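Local coordinates for interphotoreceptor retinoid-binding protein (Xenopus laevis, PDB 1J7X) that probably binds retinoids, and perhaps fatty acids, for transport through the interphotoreceptor matrix between photoreceptors and the pigment epithelium of the retina, at residues P2-V7 with L35-V40; Y19-R24 with G268-G273; K49-L54 with L63-K68; F247-G250 with S255-V258. One frame throughout, in Å; residues are numbered along the deposited sequence.

Interaction 1 (P2-V7 with L35-V40); sequences PSVTHV and LDYSTV
V4, on the first turn of helix 2-18, faces Y37 in the loop between helix 25-31 and helix 43-58, and their CA atoms, the nearest pair across the two segments, are 7.5 Å apart. The backbone of 2-7 is regular helix, with H6 N bonded to P2 O and V7 N to S3 O; 35-40 is an irregular loop, in which S38 OG bonds to the syn lone pair of D36 OD1 at 2.9 Å. Contact is made through V4, whose two methyls diverge to separate partners. CG1, anti to the backbone N (chi1 179°), comes obliquely against the Y37 ring, 3.5 Å from Y37 CD2 and 3.7 Å from Y37 CG. CG2 turns to V40 instead, lying 3.9 Å from V40 CG2 and 3.7 Å from V40 O, with the two valine side chains at about a right angle. The Y37 ring is held at its far end, where OH hydrogen-bonds to L32 O, and the side chain also packs on L50 of helix 43-58, while V40 rests on D45 and I46 of the same helix. Shortening V4 to alanine is likely to open a gap beside the Y37 ring and take from V40 CG2 its methyl neighbour. The contact thus joins the start of the first helix to the linker between the next two in the all-helical part of the N-terminal region. With only aliphatic and aromatic carbon and one backbone carbonyl meeting across it, the junction rests on burial and shape rather than on directional bonds.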
loop_
_atom_site.group_PDB
_atom_site.type_symbol
_atom_site.label_atom_id
_atom_site.label_comp_id
_atom_site.label_asym_id
_atom_site.label_seq_id
_atom_site.Cartn_x
_atom_site.Cartn_y
_atom_site.Cartn_z
ATOM N N PRO A 2 3.700 -7.182 -38.932
ATOM C CA PRO A 2 4.335 -8.099 -37.993
ATOM C C PRO A 2 4.570 -7.515 -36.577
ATOM O O PRO A 2 4.322 -8.206 -35.601
ATOM C CB PRO A 2 5.654 -8.457 -38.715
ATOM C CG PRO A 2 5.290 -8.477 -40.115
ATOM C CD PRO A 2 4.395 -7.198 -40.237
ATOM N N SER A 3 5.004 -6.272 -36.452
ATOM C CA SER A 3 5.256 -5.715 -35.117
ATOM C C SER A 3 3.975 -5.705 -34.237
ATOM O O SER A 3 4.010 -5.911 -33.062
ATOM C CB SER A 3 5.821 -4.291 -35.263
ATOM O OG SER A 3 4.970 -3.511 -36.114
ATOM N N VAL A 4 2.820 -5.502 -34.821
ATOM C CA VAL A 4 1.616 -5.567 -34.037
ATOM C C VAL A 4 1.339 -6.986 -33.567
ATOM O O VAL A 4 1.033 -7.231 -32.398
ATOM C CB VAL A 4 0.384 -5.063 -34.850
ATOM C CG1 VAL A 4 -0.835 -5.148 -34.063
ATOM C CG2 VAL A 4 0.588 -3.624 -35.331
ATOM N N THR A 5 1.449 -7.967 -34.461
ATOM C CA THR A 5 1.171 -9.332 -34.026
ATOM C C THR A 5 2.259 -9.811 -33.032
ATOM O O THR A 5 2.039 -10.641 -32.168
ATOM C CB THR A 5 0.969 -10.286 -35.223
ATOM O OG1 THR A 5 2.216 -10.601 -35.878
ATOM C CG2 THR A 5 0.176 -9.599 -36.270
ATOM N N HIS A 6 3.429 -9.267 -33.162
ATOM C CA HIS A 6 4.545 -9.656 -32.306
ATOM C C HIS A 6 4.182 -9.268 -30.858
ATOM O O HIS A 6 4.285 -10.077 -29.928
ATOM C CB HIS A 6 5.802 -8.949 -32.762
ATOM C CG HIS A 6 7.047 -9.390 -32.049
ATOM N ND1 HIS A 6 7.467 -10.704 -32.034
ATOM C CD2 HIS A 6 7.974 -8.697 -31.347
ATOM C CE1 HIS A 6 8.609 -10.799 -31.381
ATOM N NE2 HIS A 6 8.933 -9.598 -30.934
ATOM N N VAL A 7 3.677 -8.044 -30.702
ATOM C CA VAL A 7 3.292 -7.582 -29.378
ATOM C C VAL A 7 2.072 -8.306 -28.909
ATOM O O VAL A 7 2.010 -8.714 -27.782
ATOM C CB VAL A 7 3.007 -6.077 -29.363
ATOM C CG1 VAL A 7 2.539 -5.638 -27.964
ATOM C CG2 VAL A 7 4.232 -5.365 -29.705
ATOM N N LEU A 35 -9.697 -6.915 -32.727
ATOM C CA LEU A 35 -9.587 -5.495 -32.943
ATOM C C LEU A 35 -9.083 -5.203 -34.361
ATOM O O LEU A 35 -8.467 -5.972 -34.981
ATOM C CB LEU A 35 -8.624 -4.903 -31.935
ATOM C CG LEU A 35 -8.983 -4.997 -30.444
ATOM C CD1 LEU A 35 -7.832 -4.347 -29.604
ATOM C CD2 LEU A 35 -10.273 -4.356 -30.169
ATOM N N ASP A 36 -9.357 -4.022 -34.832
ATOM C CA ASP A 36 -8.889 -3.501 -36.063
ATOM C C ASP A 36 -7.530 -2.786 -35.863
ATOM O O ASP A 36 -7.509 -1.728 -35.336
ATOM C CB ASP A 36 -9.937 -2.510 -36.584
ATOM C CG ASP A 36 -9.405 -1.640 -37.654
ATOM O OD1 ASP A 36 -8.695 -2.151 -38.537
ATOM O OD2 ASP A 36 -9.601 -0.406 -37.626
ATOM N N TYR A 37 -6.461 -3.465 -36.221
ATOM C CA TYR A 37 -5.057 -3.028 -36.189
ATOM C C TYR A 37 -4.464 -2.722 -37.557
ATOM O O TYR A 37 -3.346 -3.168 -37.894
ATOM C CB TYR A 37 -4.153 -4.161 -35.767
ATOM C CG TYR A 37 -4.457 -4.697 -34.428
ATOM C CD1 TYR A 37 -5.168 -5.885 -34.304
ATOM C CD2 TYR A 37 -4.028 -4.016 -33.261
ATOM C CE1 TYR A 37 -5.457 -6.400 -33.103
ATOM C CE2 TYR A 37 -4.310 -4.516 -32.036
ATOM C CZ TYR A 37 -5.064 -5.685 -31.938
ATOM O OH TYR A 37 -5.289 -6.239 -30.712
ATOM N N SER A 38 -5.204 -2.043 -38.392
ATOM C CA SER A 38 -4.583 -1.706 -39.621
ATOM C C SER A 38 -4.519 -0.207 -39.598
ATOM O O SER A 38 -4.467 0.416 -40.621
ATOM C CB SER A 38 -5.412 -2.217 -40.789
ATOM O OG SER A 38 -6.729 -1.735 -40.607
ATOM N N THR A 39 -4.501 0.398 -38.434
ATOM C CA THR A 39 -4.394 1.849 -38.369
ATOM C C THR A 39 -3.137 2.243 -37.519
ATOM O O THR A 39 -2.755 3.404 -37.413
ATOM C CB THR A 39 -5.667 2.402 -37.730
ATOM O OG1 THR A 39 -6.824 1.951 -38.467
ATOM C CG2 THR A 39 -5.667 3.971 -37.792
ATOM N N VAL A 40 -2.548 1.248 -36.866
ATOM C CA VAL A 40 -1.428 1.470 -35.945
ATOM C C VAL A 40 -0.098 0.950 -36.397
ATOM O O VAL A 40 0.068 -0.230 -36.626
ATOM C CB VAL A 40 -1.721 0.837 -34.579
ATOM C CG1 VAL A 40 -3.004 1.448 -33.971
ATOM C CG2 VAL A 40 -1.836 -0.682 -34.672
#

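Interaction 2 (Y19-R24 with G268-G273); sequences YAFSER and GDYWLG
F21 and Y270 mark the nearest backbone approach, with CA atoms 10.5 Å apart, so the two loops meet through long side chains. The rings of F21 and Y270 lie obliquely, centroids 5.3 Å apart and planes at 32°, and F21 CZ comes to 3.6 Å from Y270 CD2. L272 CD1 reaches the edge of the F21 ring near its plane, 4.2 Å from F21 CE2. Within 19-24, the guanidinium of R24 lies over one face of the F21 ring, its CZ 3.6 Å above the plane and over the centre; Y19 OH, bonded to D60, receives a weak bond from R24 NH1. The contact links the loop between helices 2-18 and 25-31 to the loop that follows strand 254-265, the long strand that pairs with 64-67 and 244-248 in the antiparallel sheet, and F21 also touches N262 on that strand. With a serine in place of F21, the R24 guanidinium would probably lose the surface it lies on, and Y270 and L272 would each be short of an apolar neighbour. At the border of the contact a water joins two polar ends: it donates to E23 OE2 at 2.8 Å and is hydrogen-bonded to Y270 OH at 3.0 Å.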
loop_
_atom_site.group_PDB
_atom_site.type_symbol
_atom_site.label_atom_id
_atom_site.label_comp_id
_atom_site.label_asym_id
_atom_site.label_seq_id
_atom_site.Cartn_x
_atom_site.Cartn_y
_atom_site.Cartn_z
ATOM N N TYR A 19 -2.005 -12.229 -15.240
ATOM C CA TYR A 19 -2.955 -11.175 -14.848
ATOM C C TYR A 19 -3.785 -11.644 -13.665
ATOM O O TYR A 19 -4.523 -12.664 -13.766
ATOM C CB TYR A 19 -3.856 -10.813 -16.024
ATOM C CG TYR A 19 -4.859 -9.769 -15.744
ATOM C CD1 TYR A 19 -4.506 -8.634 -15.000
ATOM C CD2 TYR A 19 -6.129 -9.826 -16.233
ATOM C CE1 TYR A 19 -5.374 -7.632 -14.780
ATOM C CE2 TYR A 19 -7.065 -8.836 -15.887
ATOM C CZ TYR A 19 -6.632 -7.664 -15.225
ATOM O OH TYR A 19 -7.552 -6.689 -14.951
ATOM N N ALA A 20 -3.742 -10.876 -12.586
ATOM C CA ALA A 20 -4.489 -11.255 -11.373
ATOM C C ALA A 20 -5.936 -11.687 -11.565
ATOM O O ALA A 20 -6.424 -12.543 -10.840
ATOM C CB ALA A 20 -4.492 -10.154 -10.385
ATOM N N PHE A 21 -6.644 -11.051 -12.477
ATOM C CA PHE A 21 -8.059 -11.344 -12.714
ATOM C C PHE A 21 -8.159 -12.430 -13.820
ATOM O O PHE A 21 -8.560 -12.131 -14.910
ATOM C CB PHE A 21 -8.806 -10.126 -13.147
ATOM C CG PHE A 21 -9.206 -9.184 -12.037
ATOM C CD1 PHE A 21 -10.166 -9.547 -11.122
ATOM C CD2 PHE A 21 -8.634 -7.935 -11.926
ATOM C CE1 PHE A 21 -10.530 -8.738 -10.200
ATOM C CE2 PHE A 21 -9.008 -7.115 -10.957
ATOM C CZ PHE A 21 -9.948 -7.483 -10.084
ATOM N N SER A 22 -7.817 -13.672 -13.490
ATOM C CA SER A 22 -7.934 -14.812 -14.424
ATOM C C SER A 22 -9.263 -14.974 -15.143
ATOM O O SER A 22 -9.315 -15.392 -16.347
ATOM C CB SER A 22 -7.483 -16.081 -13.712
ATOM O OG SER A 22 -8.452 -16.447 -12.742
ATOM N N GLU A 23 -10.298 -14.596 -14.424
ATOM C CA GLU A 23 -11.644 -14.725 -14.908
ATOM C C GLU A 23 -11.889 -13.830 -16.041
ATOM O O GLU A 23 -12.876 -13.970 -16.717
ATOM C CB GLU A 23 -12.654 -14.514 -13.757
ATOM C CG GLU A 23 -12.670 -13.121 -13.158
ATOM C CD GLU A 23 -11.932 -12.977 -11.824
ATOM O OE1 GLU A 23 -10.750 -13.413 -11.748
ATOM O OE2 GLU A 23 -12.591 -12.409 -10.873
ATOM N N ARG A 24 -10.970 -12.866 -16.317
ATOM C CA ARG A 24 -11.168 -11.994 -17.437
ATOM C C ARG A 24 -10.466 -12.485 -18.704
ATOM O O ARG A 24 -10.689 -11.941 -19.762
ATOM C CB ARG A 24 -10.679 -10.540 -17.102
ATOM C CG ARG A 24 -11.542 -9.932 -15.970
ATOM C CD ARG A 24 -11.083 -8.675 -15.461
ATOM N NE ARG A 24 -11.931 -8.121 -14.413
ATOM C CZ ARG A 24 -11.663 -6.952 -13.813
ATOM N NH1 ARG A 24 -10.583 -6.260 -14.172
ATOM N NH2 ARG A 24 -12.460 -6.474 -12.895
ATOM N N GLY A 268 -14.688 -7.015 1.327
ATOM C CA GLY A 268 -14.754 -7.660 0.035
ATOM C C GLY A 268 -14.459 -6.792 -1.159
ATOM O O GLY A 268 -14.618 -7.272 -2.248
ATOM N N ASP A 269 -14.008 -5.553 -0.979
ATOM C CA ASP A 269 -13.673 -4.724 -2.079
ATOM C C ASP A 269 -12.283 -5.035 -2.616
ATOM O O ASP A 269 -11.350 -5.178 -1.843
ATOM C CB ASP A 269 -13.750 -3.279 -1.698
ATOM C CG ASP A 269 -15.155 -2.853 -1.271
ATOM O OD1 ASP A 269 -16.106 -3.353 -1.855
ATOM O OD2 ASP A 269 -15.367 -2.045 -0.345
ATOM N N TYR A 270 -12.146 -5.094 -3.962
ATOM C CA TYR A 270 -10.834 -5.243 -4.567
ATOM C C TYR A 270 -10.167 -3.874 -4.685
ATOM O O TYR A 270 -10.725 -2.936 -5.294
ATOM C CB TYR A 270 -10.979 -5.794 -6.027
ATOM C CG TYR A 270 -11.333 -7.236 -6.084
ATOM C CD1 TYR A 270 -12.596 -7.688 -5.648
ATOM C CD2 TYR A 270 -10.441 -8.131 -6.542
ATOM C CE1 TYR A 270 -12.915 -9.046 -5.720
ATOM C CE2 TYR A 270 -10.732 -9.496 -6.577
ATOM C CZ TYR A 270 -11.983 -9.926 -6.214
ATOM O OH TYR A 270 -12.408 -11.257 -6.232
ATOM N N TRP A 271 -9.030 -3.703 -4.081
ATOM C CA TRP A 271 -8.323 -2.445 -4.223
ATOM C C TRP A 271 -7.442 -2.432 -5.426
ATOM O O TRP A 271 -6.499 -3.256 -5.543
ATOM C CB TRP A 271 -7.494 -2.233 -2.955
ATOM C CG TRP A 271 -6.990 -0.840 -2.845
ATOM C CD1 TRP A 271 -7.454 0.266 -3.401
ATOM C CD2 TRP A 271 -5.787 -0.481 -2.147
ATOM N NE1 TRP A 271 -6.592 1.337 -3.125
ATOM C CE2 TRP A 271 -5.600 0.883 -2.299
ATOM C CE3 TRP A 271 -4.872 -1.186 -1.377
ATOM C CZ2 TRP A 271 -4.561 1.551 -1.696
ATOM C CZ3 TRP A 271 -3.814 -0.448 -0.739
ATOM C CH2 TRP A 271 -3.688 0.845 -0.938
ATOM N N LEU A 272 -7.693 -1.538 -6.352
ATOM C CA LEU A 272 -6.895 -1.436 -7.538
ATOM C C LEU A 272 -5.652 -0.465 -7.392
ATOM O O LEU A 272 -4.994 -0.115 -8.364
ATOM C CB LEU A 272 -7.743 -0.994 -8.688
ATOM C CG LEU A 272 -8.837 -1.976 -9.103
ATOM C CD1 LEU A 272 -8.306 -3.400 -9.177
ATOM C CD2 LEU A 272 -9.955 -1.923 -8.185
ATOM N N GLY A 273 -5.435 0.024 -6.182
ATOM C CA GLY A 273 -4.331 0.909 -5.928
ATOM C C GLY A 273 -4.501 2.202 -6.653
ATOM O O GLY A 273 -5.561 2.703 -6.823
HETATM O O HOH W 1 -11.137 -12.750 -8.446
#

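Interaction 3 (K49-L54 with L63-K68)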
loop_
_atom_site.group_PDB
_atom_site.type_symbol
_atom_site.label_atom_id
_atom_site.label_comp_id
_atom_site.label_asym_id
_atom_site.label_seq_id
_atom_site.Cartn_x
_atom_site.Cartn_y
_atom_site.Cartn_z
ATOM N N LYS A 49 -3.486 2.111 -28.383
ATOM C CA LYS A 49 -4.627 1.361 -28.784
ATOM C C LYS A 49 -4.963 0.216 -27.819
ATOM O O LYS A 49 -6.110 -0.018 -27.536
ATOM C CB LYS A 49 -4.336 0.781 -30.203
ATOM C CG LYS A 49 -5.449 -0.052 -30.755
ATOM C CD LYS A 49 -6.772 0.662 -30.873
ATOM C CE LYS A 49 -7.901 -0.200 -31.451
ATOM N NZ LYS A 49 -9.288 0.432 -31.241
ATOM N N LEU A 50 -3.954 -0.614 -27.497
ATOM C CA LEU A 50 -4.139 -1.702 -26.598
ATOM C C LEU A 50 -4.521 -1.216 -25.200
ATOM O O LEU A 50 -5.392 -1.866 -24.593
ATOM C CB LEU A 50 -2.956 -2.606 -26.514
ATOM C CG LEU A 50 -2.790 -3.415 -27.819
ATOM C CD1 LEU A 50 -1.399 -4.012 -27.875
ATOM C CD2 LEU A 50 -3.832 -4.481 -27.778
ATOM N N ASN A 51 -4.001 -0.074 -24.756
ATOM C CA ASN A 51 -4.321 0.490 -23.455
ATOM C C ASN A 51 -5.801 0.900 -23.424
ATOM O O ASN A 51 -6.542 0.571 -22.445
ATOM C CB ASN A 51 -3.459 1.670 -23.092
ATOM C CG ASN A 51 -2.136 1.274 -22.601
ATOM O OD1 ASN A 51 -1.164 2.066 -22.702
ATOM N ND2 ASN A 51 -2.089 0.163 -21.914
ATOM N N TYR A 52 -6.286 1.469 -24.518
ATOM C CA TYR A 52 -7.746 1.883 -24.529
ATOM C C TYR A 52 -8.635 0.699 -24.513
ATOM O O TYR A 52 -9.657 0.602 -23.779
ATOM C CB TYR A 52 -8.073 2.668 -25.806
ATOM C CG TYR A 52 -9.347 3.532 -25.645
ATOM C CD1 TYR A 52 -9.328 4.624 -24.739
ATOM C CD2 TYR A 52 -10.447 3.317 -26.364
ATOM C CE1 TYR A 52 -10.430 5.502 -24.558
ATOM C CE2 TYR A 52 -11.577 4.149 -26.200
ATOM C CZ TYR A 52 -11.575 5.231 -25.257
ATOM O OH TYR A 52 -12.654 6.211 -25.082
ATOM N N GLU A 53 -8.258 -0.314 -25.310
ATOM C CA GLU A 53 -9.012 -1.547 -25.327
ATOM C C GLU A 53 -8.934 -2.290 -24.024
ATOM O O GLU A 53 -9.956 -2.708 -23.475
ATOM C CB GLU A 53 -8.573 -2.423 -26.501
ATOM C CG GLU A 53 -9.694 -3.325 -26.977
ATOM C CD GLU A 53 -10.946 -2.518 -27.370
ATOM O OE1 GLU A 53 -10.776 -1.505 -28.081
ATOM O OE2 GLU A 53 -12.061 -2.920 -26.912
ATOM N N LEU A 54 -7.718 -2.419 -23.449
ATOM C CA LEU A 54 -7.643 -3.088 -22.181
ATOM C C LEU A 54 -8.491 -2.429 -21.081
ATOM O O LEU A 54 -9.130 -3.126 -20.304
ATOM C CB LEU A 54 -6.194 -3.229 -21.680
ATOM C CG LEU A 54 -5.312 -4.231 -22.557
ATOM C CD1 LEU A 54 -3.885 -4.053 -22.228
ATOM C CD2 LEU A 54 -5.734 -5.674 -22.299
ATOM N N LEU A 63 -2.972 -2.518 -15.203
ATOM C CA LEU A 63 -2.560 -3.205 -16.384
ATOM C C LEU A 63 -2.359 -2.144 -17.401
ATOM O O LEU A 63 -3.321 -1.547 -17.916
ATOM C CB LEU A 63 -3.671 -4.180 -16.816
ATOM C CG LEU A 63 -3.547 -4.869 -18.120
ATOM C CD1 LEU A 63 -2.252 -5.680 -18.051
ATOM C CD2 LEU A 63 -4.780 -5.755 -18.438
ATOM N N VAL A 64 -1.112 -1.910 -17.764
ATOM C CA VAL A 64 -0.802 -0.905 -18.730
ATOM C C VAL A 64 0.481 -1.114 -19.549
ATOM O O VAL A 64 1.528 -1.537 -19.017
ATOM C CB VAL A 64 -0.722 0.511 -18.050
ATOM C CG1 VAL A 64 0.137 0.421 -16.841
ATOM C CG2 VAL A 64 -0.279 1.615 -19.008
ATOM N N LEU A 65 0.350 -0.873 -20.823
ATOM C CA LEU A 65 1.476 -0.916 -21.728
ATOM C C LEU A 65 2.149 0.412 -21.704
ATOM O O LEU A 65 1.498 1.467 -21.822
ATOM C CB LEU A 65 1.084 -1.215 -23.158
ATOM C CG LEU A 65 0.756 -2.697 -23.477
ATOM C CD1 LEU A 65 -0.616 -3.126 -23.131
ATOM C CD2 LEU A 65 0.925 -2.995 -25.041
ATOM N N LYS A 66 3.461 0.369 -21.578
ATOM C CA LYS A 66 4.172 1.628 -21.536
ATOM C C LYS A 66 5.560 1.465 -22.258
ATOM O O LYS A 66 6.039 0.339 -22.516
ATOM C CB LYS A 66 4.487 2.013 -20.102
ATOM C CG LYS A 66 3.276 2.337 -19.235
ATOM C CD LYS A 66 3.764 2.795 -17.861
ATOM C CE LYS A 66 2.634 3.161 -17.002
ATOM N NZ LYS A 66 3.156 3.608 -15.667
ATOM N N SER A 67 6.195 2.595 -22.506
ATOM C CA SER A 67 7.559 2.523 -23.081
ATOM C C SER A 67 8.417 1.905 -21.974
ATOM O O SER A 67 8.138 2.125 -20.823
ATOM C CB SER A 67 8.021 3.948 -23.443
ATOM O OG SER A 67 9.419 3.948 -23.563
ATOM N N LYS A 68 9.405 1.079 -22.302
ATOM C CA LYS A 68 10.279 0.443 -21.342
ATOM C C LYS A 68 10.967 1.485 -20.516
ATOM O O LYS A 68 11.351 1.231 -19.416
ATOM C CB LYS A 68 11.315 -0.440 -22.028
ATOM C CG LYS A 68 10.775 -1.690 -22.621
ATOM C CD LYS A 68 11.895 -2.568 -23.242
ATOM C CE LYS A 68 11.358 -3.817 -23.916
ATOM N NZ LYS A 68 12.482 -4.614 -24.557
#
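L65 meets L50 and L54 where strand 64-67 runs nearly antiparallel to helix segment 49-54 (161° between their directions, axes 7.8 Å apart at closest approach). L65 points towards the helix and divides its methyls between these two leucines, one turn apart: CD1 meets L54 CD1 at 3.5 Å, and CD2 meets L50 CD1 at 3.8 Å. The side chains of L54 and L65 cross at about a right angle. The other methyl of L54, CD2, lies 4.0 Å from L63 CD2, just ahead of the strand. Both L50 and L54 have CG anti to the carbonyl carbon (chi1 -70° and -68°), which turns their branched ends in the same sense towards the strand.

The polar part is N51, whose amide lies beside the strand backbone at L65 and against the V64 side chain. On the side of the helix turned to the 35-40 loop, K49 NZ and E53 OE1 make a long salt bridge of 4.0 Å, one turn apart.

Alongside 64-67 in the same sheet runs strand 254-265, antiparallel to it: backbone bonds join the two strands, L65 packs on V256, and L63 on V258 and P259. This is helix-on-sheet packing, in which helix 43-58 packs against strand 64-67 on the side that carries L65, the chain doubling back between them. Interlocked leucine branches give the buried interface its hydrophobic cohesion, whereas the amide of N51 brings a polar group to the strand backbone at the margin of that core.

Interaction 4 (F247-G250 with S255-V258)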
loop_
_atom_site.group_PDB
_atom_site.type_symbol
_atom_site.label_atom_id
_atom_site.label_comp_id
_atom_site.label_asym_id
_atom_site.label_seq_id
_atom_site.Cartn_x
_atom_site.Cartn_y
_atom_site.Cartn_z
ATOM N N PHE A 247 6.680 -6.841 -17.700
ATOM C CA PHE A 247 7.091 -7.801 -18.742
ATOM C C PHE A 247 7.452 -7.083 -20.021
ATOM O O PHE A 247 6.646 -6.416 -20.605
ATOM C CB PHE A 247 5.966 -8.806 -18.991
ATOM C CG PHE A 247 5.542 -9.584 -17.770
ATOM C CD1 PHE A 247 4.621 -9.081 -16.860
ATOM C CD2 PHE A 247 5.980 -10.900 -17.576
ATOM C CE1 PHE A 247 4.293 -9.757 -15.738
ATOM C CE2 PHE A 247 5.513 -11.658 -16.471
ATOM C CZ PHE A 247 4.688 -11.072 -15.552
ATOM N N PRO A 248 8.694 -7.177 -20.455
ATOM C CA PRO A 248 9.136 -6.468 -21.624
ATOM C C PRO A 248 8.659 -7.210 -22.815
ATOM O O PRO A 248 8.303 -8.392 -22.686
ATOM C CB PRO A 248 10.680 -6.528 -21.492
ATOM C CG PRO A 248 10.850 -7.880 -20.943
ATOM C CD PRO A 248 9.775 -7.938 -19.843
ATOM N N PHE A 249 8.462 -6.489 -23.884
ATOM C CA PHE A 249 8.048 -7.120 -25.134
ATOM C C PHE A 249 9.322 -7.267 -25.943
ATOM O O PHE A 249 9.834 -6.243 -26.467
ATOM C CB PHE A 249 7.059 -6.248 -25.931
ATOM C CG PHE A 249 5.630 -6.238 -25.342
ATOM C CD1 PHE A 249 4.869 -7.370 -25.348
ATOM C CD2 PHE A 249 5.131 -5.123 -24.742
ATOM C CE1 PHE A 249 3.627 -7.396 -24.747
ATOM C CE2 PHE A 249 3.873 -5.100 -24.212
ATOM C CZ PHE A 249 3.136 -6.273 -24.200
ATOM N N GLY A 250 9.818 -8.486 -26.022
ATOM C CA GLY A 250 11.001 -8.770 -26.837
ATOM C C GLY A 250 10.927 -8.095 -28.190
ATOM O O GLY A 250 9.828 -8.004 -28.829
ATOM N N SER A 255 6.836 -2.274 -22.979
ATOM C CA SER A 255 6.669 -3.279 -21.961
ATOM C C SER A 255 5.261 -3.232 -21.426
ATOM O O SER A 255 4.480 -2.251 -21.753
ATOM C CB SER A 255 7.637 -3.048 -20.832
ATOM O OG SER A 255 7.186 -1.910 -20.141
ATOM N N VAL A 256 4.899 -4.275 -20.701
ATOM C CA VAL A 256 3.599 -4.281 -20.037
ATOM C C VAL A 256 3.683 -4.528 -18.521
ATOM O O VAL A 256 4.327 -5.431 -18.043
ATOM C CB VAL A 256 2.574 -5.238 -20.739
ATOM C CG1 VAL A 256 2.987 -6.688 -20.490
ATOM C CG2 VAL A 256 1.152 -5.058 -20.194
ATOM N N THR A 257 3.032 -3.678 -17.698
ATOM C CA THR A 257 2.936 -3.894 -16.285
ATOM C C THR A 257 1.663 -4.524 -16.013
ATOM O O THR A 257 0.601 -4.068 -16.501
ATOM C CB THR A 257 2.943 -2.539 -15.462
ATOM O OG1 THR A 257 4.113 -1.825 -15.748
ATOM C CG2 THR A 257 2.938 -2.823 -13.954
ATOM N N VAL A 258 1.774 -5.659 -15.369
ATOM C CA VAL A 258 0.629 -6.498 -15.076
ATOM C C VAL A 258 0.402 -6.781 -13.613
ATOM O O VAL A 258 1.312 -7.231 -12.905
ATOM C CB VAL A 258 0.773 -7.868 -15.829
ATOM C CG1 VAL A 258 -0.411 -8.720 -15.549
ATOM C CG2 VAL A 258 0.947 -7.628 -17.295
#
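F247 and V256 form an antiparallel hydrogen-bonded pair in which each residue satisfies both the N-H and the C=O of the other. F247 N donates to V256 O at 2.8 Å (162° at the hydrogen), and V256 N returns a bond of equal length to F247 O at 174°; both donors are tilted somewhat from the carbonyl planes. P248 and S255 follow as a non-hydrogen-bonded pair, CA atoms 4.0 Å apart, a position where the proline's missing N-H costs no bond across the strands. On the far side of strand 255-258, S255 and T257 bond through the backbone to K66 and V64; S255 OG bonds weakly to K66 O. Beyond the paired residues, F249 O accepts from T252 OG1, and G250 O from Q10 NE2 on helix 2-18.

Around this ladder the packing is apolar. F249 CZ sits 3.7 Å from V256 CB, its ring meeting the valine obliquely, and F247 CD1 approaches V258 CG2 at 4.0 Å across the F247 side of the sheet. V256 O, besides accepting its bond, lies in the plane of the F247 ring at its edge. With a short connection joining strands 244-248 and 254-265, this is the closing end of an antiparallel beta hairpin, one face of which is covered by helix 2-18.

How the interactions relate
Interactions 3 and 4 share strands 64-67 and 255-258 as neighbours of one sheet, with centres about 10 Å apart. Interaction 1 lies at the outer end of the helices, about 13 Å between centres from interaction 3, where L35 CD1 lies 3.4 Å from E53 CG; it reaches interaction 4 through V7 and F249. Interaction 2 lies about 27 Å from interaction 1 and about 19 Å from interaction 4 between centres; it touches interaction 4 through Y19 CA, 3.6 Å from V258 CG1. Interactions 1, 3 and 4 thus build the small helix-and-sheet unit, and interaction 2 ties it to the loop after strand 254-265.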